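Local atomic coordinates of uncharacterized protein (Pseudomonas aeruginosa PAO1, PDB entry 4R1D), a protein that binds calcium and, as the secreted effector Tle4 of the alpha/beta hydrolase family, probably acts as a lipase that Tli4 binds and inhibits. Residues A[61-65]-A[66-70]; A[211-214]-A[215-219]. One frame throughout, in Å; residues are numbered along the deposited sequence.

Interaction 1 of 2, residues A[61-65]-A[66-70]; sequences NLRNK and ADKSE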
ATOM      1  N   ASN A  61       6.451  -4.382  -0.981  1.00 13.97           N
ATOM      2  CA  ASN A  61       6.585  -4.689   0.446  1.00 16.35           C
ATOM      3  C   ASN A  61       6.736  -3.435   1.282  1.00 16.16           C
ATOM      4  O   ASN A  61       7.423  -2.504   0.864  1.00 15.03           O
ATOM      5  CB  ASN A  61       7.816  -5.565   0.665  1.00 14.01           C
ATOM      6  CG  ASN A  61       7.761  -6.857  -0.124  1.00 19.62           C
ATOM      7  OD1 ASN A  61       6.709  -7.491  -0.228  1.00 19.03           O
ATOM      8  ND2 ASN A  61       8.906  -7.260  -0.683  1.00 15.38           N
ATOM      9  N   LEU A  62       6.136  -3.418   2.476  1.00 13.90           N
ATOM     10  CA  LEU A  62       6.200  -2.246   3.349  1.00 13.34           C
ATOM     11  C   LEU A  62       6.567  -2.649   4.763  1.00 12.38           C
ATOM     12  O   LEU A  62       6.215  -3.738   5.226  1.00 13.95           O
ATOM     13  CB  LEU A  62       4.844  -1.529   3.420  1.00 12.46           C
ATOM     14  CG  LEU A  62       4.195  -1.171   2.086  1.00 15.23           C
ATOM     15  CD1 LEU A  62       2.795  -0.629   2.339  1.00 14.68           C
ATOM     16  CD2 LEU A  62       5.055  -0.160   1.321  1.00 12.71           C
ATOM     17  N   ARG A  63       7.252  -1.744   5.442  1.00 14.29           N
ATOM     18  CA  ARG A  63       7.541  -1.909   6.850  1.00 14.14           C
ATOM     19  C   ARG A  63       7.153  -0.636   7.571  1.00 15.15           C
ATOM     20  O   ARG A  63       7.057   0.425   6.957  1.00 13.85           O
ATOM     21  CB  ARG A  63       9.028  -2.208   7.051  1.00 15.42           C
ATOM     22  CG  ARG A  63       9.937  -1.072   6.597  1.00 14.42           C
ATOM     23  CD  ARG A  63      11.396  -1.503   6.635  1.00 15.45           C
ATOM     24  NE  ARG A  63      12.275  -0.405   6.240  1.00 17.75           N
ATOM     25  CZ  ARG A  63      13.454  -0.570   5.653  1.00 22.71           C
ATOM     26  NH1 ARG A  63      13.885  -1.793   5.358  1.00 22.86           N
ATOM     27  NH2 ARG A  63      14.186   0.483   5.335  1.00 24.56           N
ATOM     28  N   ASN A  64       6.933  -0.735   8.878  1.00 15.00           N
ATOM     29  CA  ASN A  64       6.612   0.457   9.664  1.00 13.96           C
ATOM     30  C   ASN A  64       7.816   1.405   9.638  1.00 13.99           C
ATOM     31  O   ASN A  64       8.947   0.982   9.843  1.00 14.91           O
ATOM     32  CB  ASN A  64       6.230   0.065  11.104  1.00 15.61           C
ATOM     33  CG  ASN A  64       5.912   1.271  11.985  1.00 16.42           C
ATOM     34  OD1 ASN A  64       6.821   1.940  12.482  1.00 15.45           O
ATOM     35  ND2 ASN A  64       4.610   1.538  12.209  1.00 14.95           N
ATOM     36  N   LYS A  65       7.573   2.678   9.354  1.00 13.59           N
ATOM     37  CA  LYS A  65       8.641   3.643   9.140  1.00 13.99           C
ATOM     38  C   LYS A  65       9.463   3.897  10.404  1.00 16.16           C
ATOM     39  O   LYS A  65      10.681   4.114  10.329  1.00 18.64           O
ATOM     40  CB  LYS A  65       8.062   4.955   8.593  1.00 15.59           C
ATOM     41  CG  LYS A  65       9.093   5.955   8.141  1.00 18.83           C
ATOM     42  CD  LYS A  65       8.458   7.325   7.847  1.00 27.00           C
ATOM     43  CE  LYS A  65       7.330   7.219   6.859  1.00 26.69           C
ATOM     44  NZ  LYS A  65       6.912   8.546   6.294  1.00 21.16           N
ATOM     45  N   ALA A  66       8.807   3.849  11.560  1.00 14.37           N
ATOM     46  CA  ALA A  66       9.501   4.066  12.837  1.00 15.36           C
ATOM     47  C   ALA A  66      10.172   2.814  13.371  1.00 16.38           C
ATOM     48  O   ALA A  66      11.319   2.873  13.823  1.00 17.05           O
ATOM     49  CB  ALA A  66       8.544   4.628  13.890  1.00 16.13           C
ATOM     50  N   ASP A  67       9.462   1.688  13.351  1.00 15.20           N
ATOM     51  CA  ASP A  67       9.954   0.501  14.062  1.00 14.98           C
ATOM     52  C   ASP A  67      10.584  -0.552  13.166  1.00 14.77           C
ATOM     53  O   ASP A  67      11.225  -1.483  13.657  1.00 15.13           O
ATOM     54  CB  ASP A  67       8.887  -0.100  15.007  1.00 12.61           C
ATOM     55  CG  ASP A  67       7.666  -0.652  14.279  1.00 16.87           C
ATOM     56  OD1 ASP A  67       7.830  -1.499  13.388  1.00 15.27           O
ATOM     57  OD2 ASP A  67       6.530  -0.261  14.639  1.00 16.95           O
ATOM     58  N   LYS A  68      10.389  -0.388  11.856  1.00 14.49           N
ATOM     59  CA  LYS A  68      11.007  -1.217  10.822  1.00 17.44           C
ATOM     60  C   LYS A  68      10.471  -2.649  10.696  1.00 18.13           C
ATOM     61  O   LYS A  68      10.999  -3.443   9.908  1.00 16.54           O
ATOM     62  CB  LYS A  68      12.547  -1.213  10.945  1.00 16.78           C
ATOM     63  CG  LYS A  68      13.166   0.164  11.139  1.00 16.27           C
ATOM     64  CD  LYS A  68      12.794   1.124   9.995  1.00 18.66           C
ATOM     65  CE  LYS A  68      13.487   2.458  10.135  1.00 20.99           C
ATOM     66  NZ  LYS A  68      13.060   3.386   9.048  1.00 19.18           N
ATOM     67  N   SER A  69       9.422  -2.986  11.444  1.00 14.26           N
ATOM     68  CA  SER A  69       8.859  -4.330  11.351  1.00 15.16           C
ATOM     69  C   SER A  69       8.009  -4.444  10.091  1.00 15.96           C
ATOM     70  O   SER A  69       7.511  -3.433   9.578  1.00 17.31           O
ATOM     71  CB  SER A  69       8.048  -4.702  12.598  1.00 17.39           C
ATOM     72  OG  SER A  69       7.745  -6.096  12.597  1.00 19.85           O
ATOM     73  N   GLU A  70       7.873  -5.663   9.579  1.00 18.02           N
ATOM     74  CA  GLU A  70       7.145  -5.898   8.327  1.00 14.99           C
ATOM     75  C   GLU A  70       5.635  -5.755   8.530  1.00 17.03           C
ATOM     76  O   GLU A  70       5.072  -6.384   9.421  1.00 16.56           O
ATOM     77  CB  GLU A  70       7.453  -7.304   7.803  1.00 16.88           C
ATOM     78  CG  GLU A  70       8.906  -7.559   7.420  1.00 18.89           C
ATOM     79  CD  GLU A  70       9.817  -7.841   8.610  1.00 22.07           C
ATOM     80  OE1 GLU A  70       9.309  -7.946   9.746  1.00 17.82           O
ATOM     81  OE2 GLU A  70      11.047  -7.967   8.402  1.00 20.99           O
TER
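Asn64 and Asp67 lie flat against each other across a tight chain reversal, amide over carboxylate, with their planes 12° apart and Asn64 CG 3.1 Å from Asp67 OD2. Asn64 swings its CG anti to the backbone N (chi1 179°), which carries OD1 over the turn to accept from Asp67 N at 2.8 Å, with a weak second bond from Ala66 N at 2.9 Å. Asparagine suits this place because one end of its amide accepts from the turn while the other, ND2, remains a donor, used by Tyr29 of the partner chain. Asp67 accepts with both oxygens: OD1 takes Ser69 N in an Asx turn, and OD2 forms a salt bridge with Arg181 of the partner chain.

The turn joins strand 62-64 to strand 70-72 as an antiparallel beta-hairpin. Asn64 N gives a 2.8 Å bond to Ser69 O, and Asn64 O accepts from Lys68 N at the same 2.8 Å; beyond them, Arg63 and Glu70 form a non-hydrogen-bonded pair. Lys68 takes the left-handed backbone conformation that brings the chain round. Its side chain bends at chi2 and doubles back, so that NZ reaches Lys65 O at 2.8 Å, from 22° off the carbonyl plane.

Arg63, extended from CG to NE, passes the aliphatic chain of Lys68 at a slant, and NE comes within 4.1 Å of Lys68 CD. Glu112 on strand 111-113 accepts salt bridges from both Arg63 NE and Lys68 NZ; their long side chains let a strand residue and a turn residue converge on one carboxylate.

Interaction 2 of 2, residues A[211-214]-A[215-219]; sequences WLQS and NRQSA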
ATOM      1  N   TRP A 211       2.421   2.295  -1.897  1.00 13.34           N
ATOM      2  CA  TRP A 211       1.147   2.307  -2.628  1.00 13.10           C
ATOM      3  C   TRP A 211      -0.031   2.842  -1.803  1.00 15.62           C
ATOM      4  O   TRP A 211      -1.095   3.124  -2.347  1.00 13.36           O
ATOM      5  CB  TRP A 211       0.849   0.912  -3.208  1.00 15.57           C
ATOM      6  CG  TRP A 211       0.939  -0.183  -2.190  1.00 13.22           C
ATOM      7  CD1 TRP A 211       2.030  -0.978  -1.919  1.00 15.71           C
ATOM      8  CD2 TRP A 211      -0.087  -0.588  -1.282  1.00 12.19           C
ATOM      9  NE1 TRP A 211       1.729  -1.855  -0.905  1.00 16.41           N
ATOM     10  CE2 TRP A 211       0.435  -1.638  -0.499  1.00 15.91           C
ATOM     11  CE3 TRP A 211      -1.410  -0.176  -1.069  1.00 14.16           C
ATOM     12  CZ2 TRP A 211      -0.310  -2.273   0.496  1.00 16.58           C
ATOM     13  CZ3 TRP A 211      -2.154  -0.814  -0.072  1.00 16.84           C
ATOM     14  CH2 TRP A 211      -1.599  -1.849   0.696  1.00 15.28           C
ATOM     15  N   LEU A 212       0.151   2.998  -0.494  1.00 12.98           N
ATOM     16  CA  LEU A 212      -0.907   3.584   0.335  1.00 13.27           C
ATOM     17  C   LEU A 212      -1.029   5.093   0.146  1.00 14.98           C
ATOM     18  O   LEU A 212      -2.112   5.676   0.295  1.00 14.05           O
ATOM     19  CB  LEU A 212      -0.655   3.272   1.810  1.00 12.38           C
ATOM     20  CG  LEU A 212      -0.913   1.812   2.178  1.00 13.71           C
ATOM     21  CD1 LEU A 212      -0.245   1.491   3.501  1.00 15.31           C
ATOM     22  CD2 LEU A 212      -2.436   1.585   2.267  1.00 16.48           C
ATOM     23  N   GLN A 213       0.087   5.744  -0.161  1.00 14.09           N
ATOM     24  CA  GLN A 213       0.061   7.184  -0.307  1.00 11.68           C
ATOM     25  C   GLN A 213      -0.430   7.531  -1.702  1.00 14.77           C
ATOM     26  O   GLN A 213      -0.525   6.655  -2.564  1.00 14.72           O
ATOM     27  CB  GLN A 213       1.459   7.761  -0.099  1.00 17.62           C
ATOM     28  CG  GLN A 213       2.358   7.581  -1.314  1.00 11.53           C
ATOM     29  CD  GLN A 213       3.793   7.961  -1.026  1.00 18.58           C
ATOM     30  OE1 GLN A 213       4.094   8.555   0.025  1.00 16.19           O
ATOM     31  NE2 GLN A 213       4.694   7.616  -1.946  1.00 15.50           N
ATOM     32  N   SER A 214      -0.733   8.810  -1.927  1.00 16.49           N
ATOM     33  CA  SER A 214      -1.140   9.252  -3.258  1.00 18.56           C
ATOM     34  C   SER A 214      -0.097   8.895  -4.298  1.00 17.76           C
ATOM     35  O   SER A 214       1.099   9.043  -4.073  1.00 15.87           O
ATOM     36  CB  SER A 214      -1.367  10.767  -3.312  1.00 15.78           C
ATOM     37  OG  SER A 214      -1.826  11.137  -4.601  1.00 18.05           O
ATOM     38  N   ASN A 215      -0.558   8.441  -5.454  1.00 17.05           N
ATOM     39  CA  ASN A 215       0.342   8.210  -6.561  1.00 11.96           C
ATOM     40  C   ASN A 215       1.049   9.482  -7.002  1.00 16.60           C
ATOM     41  O   ASN A 215       2.122   9.432  -7.598  1.00 15.83           O
ATOM     42  CB  ASN A 215      -0.417   7.521  -7.699  1.00 14.48           C
ATOM     43  CG  ASN A 215      -0.917   6.166  -7.280  1.00 19.88           C
ATOM     44  OD1 ASN A 215      -2.122   5.951  -7.094  1.00 24.82           O
ATOM     45  ND2 ASN A 215       0.012   5.247  -7.064  1.00 11.83           N
ATOM     46  N   ARG A 216       0.450  10.623  -6.680  1.00 15.21           N
ATOM     47  CA  ARG A 216       1.113  11.901  -6.868  1.00 19.85           C
ATOM     48  C   ARG A 216       2.445  11.943  -6.124  1.00 17.26           C
ATOM     49  O   ARG A 216       3.453  12.398  -6.671  1.00 18.65           O
ATOM     50  CB  ARG A 216       0.216  13.042  -6.383  1.00 22.28           C
ATOM     51  CG  ARG A 216       0.732  14.415  -6.774  1.00 24.14           C
ATOM     52  CD  ARG A 216       0.003  15.520  -6.017  1.00 22.47           C
ATOM     53  NE  ARG A 216      -1.414  15.617  -6.366  1.00 22.35           N
ATOM     54  CZ  ARG A 216      -1.879  16.218  -7.461  1.00 23.10           C
ATOM     55  NH1 ARG A 216      -1.039  16.756  -8.337  1.00 21.05           N
ATOM     56  NH2 ARG A 216      -3.188  16.281  -7.681  1.00 22.65           N
ATOM     57  N   GLN A 217       2.453  11.485  -4.873  1.00 15.18           N
ATOM     58  CA  GLN A 217       3.678  11.502  -4.081  1.00 17.63           C
ATOM     59  C   GLN A 217       4.632  10.371  -4.494  1.00 15.58           C
ATOM     60  O   GLN A 217       5.852  10.532  -4.474  1.00 15.78           O
ATOM     61  CB  GLN A 217       3.368  11.419  -2.579  1.00 17.20           C
ATOM     62  CG  GLN A 217       4.627  11.391  -1.739  1.00 17.04           C
ATOM     63  CD  GLN A 217       5.411  12.689  -1.832  1.00 21.24           C
ATOM     64  OE1 GLN A 217       4.840  13.777  -1.760  1.00 26.23           O
ATOM     65  NE2 GLN A 217       6.728  12.579  -2.000  1.00 24.19           N
ATOM     66  N   SER A 218       4.071   9.229  -4.881  1.00 13.33           N
ATOM     67  CA  SER A 218       4.903   8.121  -5.343  1.00 15.48           C
ATOM     68  C   SER A 218       5.716   8.484  -6.586  1.00 13.04           C
ATOM     69  O   SER A 218       6.834   7.984  -6.798  1.00 14.25           O
ATOM     70  CB  SER A 218       4.060   6.864  -5.574  1.00 14.01           C
ATOM     71  OG  SER A 218       3.599   6.343  -4.338  1.00 15.33           O
ATOM     72  N   ALA A 219       5.155   9.336  -7.431  1.00 14.53           N
ATOM     73  CA  ALA A 219       5.895   9.828  -8.592  1.00 15.06           C
ATOM     74  C   ALA A 219       7.157  10.547  -8.120  1.00 18.21           C
ATOM     75  O   ALA A 219       8.239  10.349  -8.678  1.00 16.66           O
ATOM     76  CB  ALA A 219       5.034  10.771  -9.427  1.00 15.01           C
TER
HETATM   77  O   HOH W   1       1.081   5.427  -4.497  1.00 13.79           O
HETATM   78  O   HOH W   2      -3.087  13.593  -4.832  1.00 26.56           O
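The amides of Gln213 and Gln217 are turned 62° against each other, and an aliphatic carbon, Gln217 CG, comes over the face of the Gln213 amide, 3.4 Å from OE1. Ser218 OG instead lies in the plane of that amide, at its NE2 end, and accepts from NE2 at 2.9 Å, nearly straight (172°). The indole of Trp211, just before, has Leu212 CG 3.7 Å above one face, offset toward the rim; its NE1 hydrogen-bonds to Thr60 O, and Trp72 meets this tryptophan edge-to-face.

Gln213 places its CG between its own backbone N and carbonyl carbon (chi1 78°), and the extended chain beyond it lies over the first turn of the helix. Glutamine suits the place, being long enough to span the turn and able to donate to a serine hydroxyl. Asp221, one turn further on, accepts from both Gln213 NE2 and Gln217 NE2, tying the two amides to one carboxylate.

Ser214 is the N-cap of helix 215-238, which follows strand 201-206 in the alpha/beta hydrolase fold and leads on toward strand 250-255. Its short hydroxyl side chain can fold back to the amide two residues on: OG accepts from Arg216 N at 3.1 Å, meeting an amide that the first turn leaves without a helical partner. The Ser214 carbonyl O begins the helical pattern by accepting from Ser218 N at 3.1 Å. Glu325 hydrogen-bonds to the same OG and to Asn215 N, and its negative charge at the helix start is probably favourable.

Two waters extend the polar network. One donates to Gln213 O at 2.8 Å and is also hydrogen-bonded to Ser218 OG; the other connects Ser214 OG with Arg216 NE. The Arg216 guanidinium continues to a salt bridge with Glu417 on helix 400-421.

In the fold
From the N terminus, the chain runs through strand 48-54 of the central parallel sheet and then enters interaction 1, which closes the short hairpin between strands 62-64 and 70-72 in a small antiparallel sheet with strand 111-113, against the partner chain. It returns to the central sheet at strand 201-206, an outermost strand, and interaction 2 then starts helix 215-238. The two contacts follow in series, neither nesting nor crossing, with centres about 17 Å apart. They nevertheless touch: Leu62 CD1 lies 3.6 Å from Trp211 NE1 and packs also on Leu212, joining the base of the hairpin to the loop that leads into the helix.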